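Local coordinates for protein prefoldin beta subunit 1 (PDB 2ZQM) that acts as a molecular chaperone subunit that stabilizes a range of proteins, probably serving ATP-independent de novo protein folding in archaea, at residues A[44-47]-A[48-51]. Residues are numbered along the deposited sequence; the frame is centred on the assembly and turned at random.
Sequences DEIE and SLPD
Ser48 OG donates a hydrogen bond to Glu45 O at 2.8 Å. Chi1 of 75° sets OG between the backbone N and carbonyl carbon of Ser48, which brings it to Glu45 O. Ser48 N reaches the same oxygen, Glu45 O, at 3.2 Å and from the same face, but well above the plane. This N-H also makes a weak bond to Asp44 O. One residue on, Leu49 N bonds Ile46 O at 3.1 Å, with a fairly straight N-H...O angle of 159°. The Ser48 N to Glu45 O and Leu49 N to Ile46 O bonds span three residues, as in a 3-10 turn. Here the first long helix of the prefoldin coiled coil, 6-47, ends and the chain leaves for the hairpin 55-59/62-66. Leu49 CB and CG both rest 3.4 Å from Ile46 O. Beyond, the methyls Ile46 CD1 and Leu49 CD1 touch at 3.9 Å. Ile46 also packs on Val72 of helix 68-111 and on Leu62 of the second subunit, and Leu49 on Val64 of that subunit. Glu45 OE2 forms a salt bridge with its Lys57. Lys68 bonds Glu47 O and Leu49 O. Hydroxyl, N-H and lysine donors thus meet carbonyls at the helix end and loop start.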
loop_
_atom_site.group_PDB
_atom_site.type_symbol
_atom_site.label_atom_id
_atom_site.label_comp_id
_atom_site.label_asym_id
_atom_site.label_seq_id
_atom_site.Cartn_x
_atom_site.Cartn_y
_atom_site.Cartn_z
ATOM N N ASP A 44 7.782 8.108 25.200
ATOM C CA ASP A 44 7.905 7.389 26.461
ATOM C C ASP A 44 9.300 6.760 26.502
ATOM O O ASP A 44 10.037 6.913 27.477
ATOM C CB ASP A 44 6.814 6.310 26.528
ATOM C CG ASP A 44 6.406 5.954 27.953
ATOM O OD1 ASP A 44 5.652 4.964 28.116
ATOM O OD2 ASP A 44 6.825 6.656 28.902
ATOM N N GLU A 45 9.664 6.070 25.422
ATOM C CA GLU A 45 10.958 5.419 25.341
ATOM C C GLU A 45 12.128 6.376 25.348
ATOM O O GLU A 45 13.122 6.133 26.029
ATOM C CB GLU A 45 11.023 4.522 24.100
ATOM C CG GLU A 45 12.434 4.038 23.778
ATOM C CD GLU A 45 12.463 2.667 23.116
ATOM O OE1 GLU A 45 11.433 2.248 22.539
ATOM O OE2 GLU A 45 13.527 2.015 23.169
ATOM N N ILE A 46 12.030 7.476 24.612
ATOM C CA ILE A 46 13.142 8.414 24.587
ATOM C C ILE A 46 13.282 9.094 25.950
ATOM O O ILE A 46 14.387 9.358 26.414
ATOM C CB ILE A 46 12.961 9.488 23.474
ATOM C CG1 ILE A 46 13.011 8.809 22.095
ATOM C CG2 ILE A 46 14.033 10.585 23.598
ATOM C CD1 ILE A 46 14.316 8.090 21.795
ATOM N N GLU A 47 12.167 9.371 26.602
ATOM C CA GLU A 47 12.250 10.028 27.891
ATOM C C GLU A 47 12.912 9.152 28.950
ATOM O O GLU A 47 13.470 9.672 29.918
ATOM C CB GLU A 47 10.864 10.474 28.343
ATOM C CG GLU A 47 10.366 11.653 27.519
ATOM C CD GLU A 47 9.109 12.269 28.074
ATOM O OE1 GLU A 47 8.263 11.516 28.588
ATOM O OE2 GLU A 47 8.960 13.503 27.981
ATOM N N SER A 48 12.876 7.834 28.758
ATOM C CA SER A 48 13.492 6.929 29.730
ATOM C C SER A 48 15.013 6.845 29.600
ATOM O O SER A 48 15.675 6.251 30.451
ATOM C CB SER A 48 12.880 5.522 29.628
ATOM O OG SER A 48 13.350 4.825 28.486
ATOM N N LEU A 49 15.574 7.436 28.546
ATOM C CA LEU A 49 17.024 7.418 28.337
ATOM C C LEU A 49 17.794 8.352 29.276
ATOM O O LEU A 49 17.255 9.362 29.741
ATOM C CB LEU A 49 17.355 7.842 26.907
ATOM C CG LEU A 49 16.789 7.020 25.752
ATOM C CD1 LEU A 49 17.140 7.701 24.450
ATOM C CD2 LEU A 49 17.351 5.615 25.794
ATOM N N PRO A 50 19.070 8.028 29.566
ATOM C CA PRO A 50 19.830 8.915 30.447
ATOM C C PRO A 50 20.025 10.215 29.676
ATOM O O PRO A 50 20.114 10.197 28.447
ATOM C CB PRO A 50 21.133 8.143 30.685
ATOM C CG PRO A 50 21.261 7.273 29.486
ATOM C CD PRO A 50 19.842 6.815 29.246
ATOM N N ASP A 51 20.074 11.337 30.389
ATOM C CA ASP A 51 20.211 12.648 29.752
ATOM C C ASP A 51 21.373 12.792 28.768
ATOM O O ASP A 51 21.303 13.585 27.824
ATOM C CB ASP A 51 20.308 13.742 30.823
ATOM C CG ASP A 51 20.285 15.152 30.231
ATOM O OD1 ASP A 51 19.306 15.498 29.529
ATOM O OD2 ASP A 51 21.245 15.916 30.470
#